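Local coordinates for protein amine Dehydrogenase (Pseudomonas putida, PDB 1JMX) that probably transfers electrons through its two bound c-type hemes, as expected of the heme-carrying alpha subunit of a quinohemoprotein amine dehydrogenase, at residues V365-V370 / E396-D401; A292-G297 / L359-K364. All blocks are in the same frame, centred on the assembly; numbering follows the deposited sequence.

Contact 1: V365-V370 / E396-D401; sequences VEEVKV and EAWGKD. With NI (nickel (II) ion), chain D.
Glu366 and Glu367 both hand their backbone N-H to the carbonyl of Trp398, and that doubling is a classic beta bulge. Trp398 O takes Glu366 N at 2.8 Å and Glu367 N at 3.0 Å, while Trp398 N returns a bond to Glu367 O. Beyond the bulge the antiparallel ladder is regular: Lys369 and Glu396 form a hydrogen-bonded pair, and between the two bonded pairs Val368 faces Ala397 without one.

Charges come next. Lys400 NZ meets Glu366 OE1 at 2.6 Å on the syn side, 32° out of the carboxylate plane, and a water ties the same oxygen to Gly399 O. Glu367 divides its carboxylate: OE1 binds the nickel ion at 1.9 Å, and OE2 receives Lys369 NZ through its anti lone pair.

The Trp398 indole is gripped in two ways. Its NE1 points within the ring plane to Glu396 OE1 (2.8 Å), approaching from above that carboxylate, whose OE2 is engaged by Arg408. Lys369 lies across one ring face, CE 3.8 Å from the centroid of the five-membered ring; the bend at chi4 (-54°) then turns NZ toward Glu367.

On the sheet face that carries Val368 and Ala397, Ala397 CB is touched by Val365 CG1 at 3.8 Å. Here Leu412 of strand 406-420 and Leu470 of strand 462-470 cover Val365, while strand 391-400 lies between strands 367-378 and 406-420.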
loop_
_atom_site.group_PDB
_atom_site.type_symbol
_atom_site.label_atom_id
_atom_site.label_comp_id
_atom_site.label_asym_id
_atom_site.label_seq_id
_atom_site.Cartn_x
_atom_site.Cartn_y
_atom_site.Cartn_z
ATOM N N VAL A 365 26.109 -31.252 -0.719
ATOM C CA VAL A 365 25.461 -29.974 -0.967
ATOM C C VAL A 365 26.546 -28.913 -1.100
ATOM O O VAL A 365 27.430 -28.780 -0.246
ATOM C CB VAL A 365 24.463 -29.593 0.153
ATOM C CG1 VAL A 365 23.766 -28.301 -0.207
ATOM C CG2 VAL A 365 23.434 -30.696 0.348
ATOM N N GLU A 366 26.462 -28.171 -2.195
ATOM C CA GLU A 366 27.416 -27.128 -2.541
ATOM C C GLU A 366 26.943 -25.703 -2.227
ATOM O O GLU A 366 27.661 -24.913 -1.612
ATOM C CB GLU A 366 27.673 -27.251 -4.036
ATOM C CG GLU A 366 28.934 -26.646 -4.551
ATOM C CD GLU A 366 29.142 -27.006 -6.011
ATOM O OE1 GLU A 366 28.295 -26.607 -6.853
ATOM O OE2 GLU A 366 30.134 -27.719 -6.307
ATOM N N GLU A 367 25.720 -25.396 -2.640
ATOM C CA GLU A 367 25.146 -24.069 -2.472
ATOM C C GLU A 367 23.742 -24.132 -1.860
ATOM O O GLU A 367 22.986 -25.073 -2.115
ATOM C CB GLU A 367 25.130 -23.402 -3.856
ATOM C CG GLU A 367 23.992 -22.444 -4.137
ATOM C CD GLU A 367 24.202 -21.072 -3.544
ATOM O OE1 GLU A 367 25.115 -20.897 -2.717
ATOM O OE2 GLU A 367 23.445 -20.156 -3.913
ATOM N N VAL A 368 23.402 -23.144 -1.037
ATOM C CA VAL A 368 22.088 -23.100 -0.400
ATOM C C VAL A 368 21.385 -21.774 -0.652
ATOM O O VAL A 368 21.989 -20.710 -0.512
ATOM C CB VAL A 368 22.187 -23.308 1.120
ATOM C CG1 VAL A 368 20.803 -23.307 1.743
ATOM C CG2 VAL A 368 22.891 -24.606 1.418
ATOM N N LYS A 369 20.108 -21.847 -1.027
ATOM C CA LYS A 369 19.300 -20.660 -1.291
ATOM C C LYS A 369 18.072 -20.622 -0.390
ATOM O O LYS A 369 17.352 -21.606 -0.269
ATOM C CB LYS A 369 18.839 -20.627 -2.751
ATOM C CG LYS A 369 19.962 -20.595 -3.759
ATOM C CD LYS A 369 19.428 -20.585 -5.174
ATOM C CE LYS A 369 20.537 -20.806 -6.172
ATOM N NZ LYS A 369 21.643 -19.832 -5.978
ATOM N N VAL A 370 17.848 -19.484 0.257
ATOM C CA VAL A 370 16.682 -19.319 1.112
ATOM C C VAL A 370 15.504 -18.916 0.227
ATOM O O VAL A 370 15.609 -17.999 -0.587
ATOM C CB VAL A 370 16.907 -18.251 2.210
ATOM C CG1 VAL A 370 15.610 -17.982 2.965
ATOM C CG2 VAL A 370 17.978 -18.720 3.171
ATOM N N GLU A 396 16.724 -24.195 0.112
ATOM C CA GLU A 396 16.889 -24.907 -1.148
ATOM C C GLU A 396 18.342 -25.289 -1.435
ATOM O O GLU A 396 19.189 -24.433 -1.654
ATOM C CB GLU A 396 16.330 -24.056 -2.276
ATOM C CG GLU A 396 16.496 -24.630 -3.653
ATOM C CD GLU A 396 16.177 -23.604 -4.704
ATOM O OE1 GLU A 396 16.890 -22.584 -4.763
ATOM O OE2 GLU A 396 15.198 -23.790 -5.449
ATOM N N ALA A 397 18.598 -26.594 -1.472
ATOM C CA ALA A 397 19.933 -27.141 -1.702
ATOM C C ALA A 397 20.299 -27.346 -3.165
ATOM O O ALA A 397 19.472 -27.766 -3.966
ATOM C CB ALA A 397 20.089 -28.447 -0.942
ATOM N N TRP A 398 21.559 -27.058 -3.483
ATOM C CA TRP A 398 22.096 -27.212 -4.831
ATOM C C TRP A 398 23.447 -27.905 -4.801
ATOM O O TRP A 398 24.271 -27.663 -3.924
ATOM C CB TRP A 398 22.281 -25.859 -5.522
ATOM C CG TRP A 398 21.016 -25.156 -5.803
ATOM C CD1 TRP A 398 20.242 -24.485 -4.908
ATOM C CD2 TRP A 398 20.351 -25.062 -7.067
ATOM N NE1 TRP A 398 19.133 -23.980 -5.530
ATOM C CE2 TRP A 398 19.170 -24.315 -6.859
ATOM C CE3 TRP A 398 20.639 -25.536 -8.360
ATOM C CZ2 TRP A 398 18.271 -24.026 -7.891
ATOM C CZ3 TRP A 398 19.740 -25.248 -9.394
ATOM C CH2 TRP A 398 18.570 -24.498 -9.149
ATOM N N GLY A 399 23.683 -28.727 -5.811
ATOM C CA GLY A 399 24.941 -29.436 -5.917
ATOM C C GLY A 399 25.301 -29.530 -7.379
ATOM O O GLY A 399 24.914 -28.679 -8.185
ATOM N N LYS A 400 26.049 -30.560 -7.732
ATOM C CA LYS A 400 26.437 -30.760 -9.115
ATOM C C LYS A 400 26.281 -32.218 -9.457
ATOM O O LYS A 400 26.546 -33.089 -8.625
ATOM C CB LYS A 400 27.885 -30.318 -9.352
ATOM C CG LYS A 400 28.064 -28.812 -9.448
ATOM C CD LYS A 400 29.413 -28.473 -10.036
ATOM C CE LYS A 400 29.519 -26.984 -10.375
ATOM N NZ LYS A 400 29.453 -26.105 -9.176
ATOM N N ASP A 401 25.807 -32.489 -10.665
ATOM C CA ASP A 401 25.638 -33.867 -11.080
ATOM C C ASP A 401 26.943 -34.442 -11.657
ATOM O O ASP A 401 27.988 -33.763 -11.660
ATOM C CB ASP A 401 24.472 -33.991 -12.063
ATOM C CG ASP A 401 24.681 -33.209 -13.330
ATOM O OD1 ASP A 401 25.788 -32.689 -13.564
ATOM O OD2 ASP A 401 23.722 -33.137 -14.115
HETATM NI NI NI D . 25.749 -19.507 -1.536
HETATM O O HOH W 1 25.840 -26.211 -7.746
HETATM O O HOH W 2 26.244 -17.963 -0.220
HETATM O O HOH W 3 26.921 -20.920 -0.305
#

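Contact 2: A292-G297 / L359-K364; sequences AFIKAG and LAVYDK
Lys295 is laid over the ring of Tyr362 on the neighbouring parallel strand. Its CA already makes a CH-pi contact, 4.0 Å from the ring centroid. CB follows, 3.7 Å from Tyr362 CZ, and CG stays over the same face, displaced toward the rim. CD passes the hydroxyl, with 4.1 Å from CD to Tyr362 OH. The chain runs extended up to CE and then bends at chi4 (60°), which brings Lys295 NZ onto Asp363 O at 2.9 Å, above the carbonyl plane. Tyr362 OH is hydrogen-bonded to Asp472, which also forms a long, weak ion pair with Lys295 NZ.

Phe293 flanks the tyrosine on the same side of the sheet; the two side chains lie side by side and point the same way, Phe293 CD1 4.1 Å from Tyr362 CE2. Across the sheet, Ile294 CG2 packs closely on Val361 CG2 (3.5 Å) and also reaches Leu359 CG. Leu359 CD1 tucks under the peptide joining Ala292 to Phe293.

Backbone bonds zigzag between the strands: Ala360 N to Ala292 O, Ile294 N to Ala360 O, Tyr362 N to Ile294 O, and Ala296 N to Tyr362 O at 2.7 Å. Residues on one strand thus bond to those flanking their partner, the signature of a parallel ladder. This one joins the first and last long strands of a mixed sheet in domain III, consistent with an immunoglobulin-like domain of the E-set kind.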
loop_
_atom_site.group_PDB
_atom_site.type_symbol
_atom_site.label_atom_id
_atom_site.label_comp_id
_atom_site.label_asym_id
_atom_site.label_seq_id
_atom_site.Cartn_x
_atom_site.Cartn_y
_atom_site.Cartn_z
ATOM N N ALA A 292 11.757 -35.681 -3.061
ATOM C CA ALA A 292 12.235 -35.691 -4.435
ATOM C C ALA A 292 13.764 -35.736 -4.495
ATOM O O ALA A 292 14.369 -35.337 -5.487
ATOM C CB ALA A 292 11.709 -34.476 -5.180
ATOM N N PHE A 293 14.381 -36.214 -3.419
ATOM C CA PHE A 293 15.832 -36.333 -3.350
ATOM C C PHE A 293 16.238 -37.532 -2.496
ATOM O O PHE A 293 15.511 -37.930 -1.578
ATOM C CB PHE A 293 16.464 -35.049 -2.789
ATOM C CG PHE A 293 15.954 -34.661 -1.426
ATOM C CD1 PHE A 293 16.520 -35.197 -0.273
ATOM C CD2 PHE A 293 14.907 -33.749 -1.294
ATOM C CE1 PHE A 293 16.049 -34.833 0.993
ATOM C CE2 PHE A 293 14.434 -33.381 -0.037
ATOM C CZ PHE A 293 15.007 -33.926 1.106
ATOM N N ILE A 294 17.395 -38.106 -2.814
ATOM C CA ILE A 294 17.922 -39.249 -2.082
ATOM C C ILE A 294 19.434 -39.067 -2.041
ATOM O O ILE A 294 20.078 -38.878 -3.078
ATOM C CB ILE A 294 17.531 -40.618 -2.754
ATOM C CG1 ILE A 294 18.083 -41.801 -1.963
ATOM C CG2 ILE A 294 18.041 -40.694 -4.175
ATOM C CD1 ILE A 294 17.322 -42.111 -0.714
ATOM N N LYS A 295 19.982 -39.025 -0.833
ATOM C CA LYS A 295 21.414 -38.860 -0.673
ATOM C C LYS A 295 22.092 -40.184 -1.029
ATOM O O LYS A 295 21.571 -41.262 -0.706
ATOM C CB LYS A 295 21.754 -38.453 0.761
ATOM C CG LYS A 295 23.224 -38.156 0.967
ATOM C CD LYS A 295 23.514 -37.822 2.408
ATOM C CE LYS A 295 24.997 -37.564 2.619
ATOM N NZ LYS A 295 25.503 -36.418 1.797
ATOM N N ALA A 296 23.232 -40.092 -1.714
ATOM C CA ALA A 296 23.999 -41.262 -2.125
ATOM C C ALA A 296 24.466 -42.010 -0.885
ATOM O O ALA A 296 24.973 -41.405 0.067
ATOM C CB ALA A 296 25.190 -40.843 -2.968
ATOM N N GLY A 297 24.257 -43.325 -0.888
ATOM C CA GLY A 297 24.646 -44.136 0.249
ATOM C C GLY A 297 23.679 -43.936 1.398
ATOM O O GLY A 297 24.070 -43.992 2.569
ATOM N N LEU A 359 13.909 -37.664 -9.582
ATOM C CA LEU A 359 14.470 -37.897 -8.247
ATOM C C LEU A 359 15.935 -37.477 -8.277
ATOM O O LEU A 359 16.721 -37.996 -9.069
ATOM C CB LEU A 359 14.371 -39.384 -7.883
ATOM C CG LEU A 359 14.715 -39.839 -6.462
ATOM C CD1 LEU A 359 13.853 -39.117 -5.458
ATOM C CD2 LEU A 359 14.485 -41.338 -6.343
ATOM N N ALA A 360 16.294 -36.514 -7.437
ATOM C CA ALA A 360 17.671 -36.041 -7.390
ATOM C C ALA A 360 18.500 -36.907 -6.467
ATOM O O ALA A 360 18.172 -37.066 -5.295
ATOM C CB ALA A 360 17.721 -34.597 -6.919
ATOM N N VAL A 361 19.522 -37.540 -7.026
ATOM C CA VAL A 361 20.429 -38.362 -6.242
ATOM C C VAL A 361 21.612 -37.436 -6.075
ATOM O O VAL A 361 22.086 -36.876 -7.055
ATOM C CB VAL A 361 20.878 -39.619 -7.008
ATOM C CG1 VAL A 361 21.920 -40.389 -6.193
ATOM C CG2 VAL A 361 19.689 -40.492 -7.286
ATOM N N TYR A 362 22.068 -37.228 -4.847
ATOM C CA TYR A 362 23.189 -36.326 -4.656
ATOM C C TYR A 362 24.225 -36.868 -3.697
ATOM O O TYR A 362 23.932 -37.736 -2.875
ATOM C CB TYR A 362 22.695 -34.955 -4.170
ATOM C CG TYR A 362 22.244 -34.928 -2.725
ATOM C CD1 TYR A 362 23.073 -34.402 -1.732
ATOM C CD2 TYR A 362 20.992 -35.422 -2.349
ATOM C CE1 TYR A 362 22.671 -34.364 -0.400
ATOM C CE2 TYR A 362 20.577 -35.387 -1.014
ATOM C CZ TYR A 362 21.426 -34.856 -0.050
ATOM O OH TYR A 362 21.036 -34.807 1.262
ATOM N N ASP A 363 25.436 -36.323 -3.800
ATOM C CA ASP A 363 26.537 -36.729 -2.933
ATOM C C ASP A 363 26.835 -35.706 -1.846
ATOM O O ASP A 363 26.958 -36.064 -0.673
ATOM C CB ASP A 363 27.808 -37.077 -3.746
ATOM C CG ASP A 363 28.186 -36.017 -4.788
ATOM O OD1 ASP A 363 27.466 -34.997 -4.959
ATOM O OD2 ASP A 363 29.235 -36.218 -5.444
ATOM N N LYS A 364 26.880 -34.434 -2.232
ATOM C CA LYS A 364 27.164 -33.346 -1.303
ATOM C C LYS A 364 26.480 -32.049 -1.717
ATOM O O LYS A 364 26.316 -31.768 -2.906
ATOM C CB LYS A 364 28.673 -33.093 -1.214
ATOM C CG LYS A 364 29.354 -32.811 -2.557
ATOM C CD LYS A 364 30.413 -31.708 -2.442
ATOM C CE LYS A 364 29.764 -30.319 -2.304
ATOM N NZ LYS A 364 30.749 -29.237 -1.980
HETATM O O HOH W 4 26.978 -39.349 -0.169
#

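Both segments of contact 2 precede those of contact 1 in the sequence, and the centres of the two contacts are about 12 Å apart. Strand 354-362, which carries the second half of contact 2, leads almost directly into strand 367-378, which carries the first half of contact 1. The pairs belong to separate sheets, in domains III and IV, and meet at the junction of these domains. Strand 406-420 joins them: its Leu412 touches Phe293 and Tyr362 of contact 2 as well as Val365 and Ala397 of contact 1. Asp472 likewise reaches both, touching Val365 and bonding to Tyr362. Both contacts lie away from the heme sites.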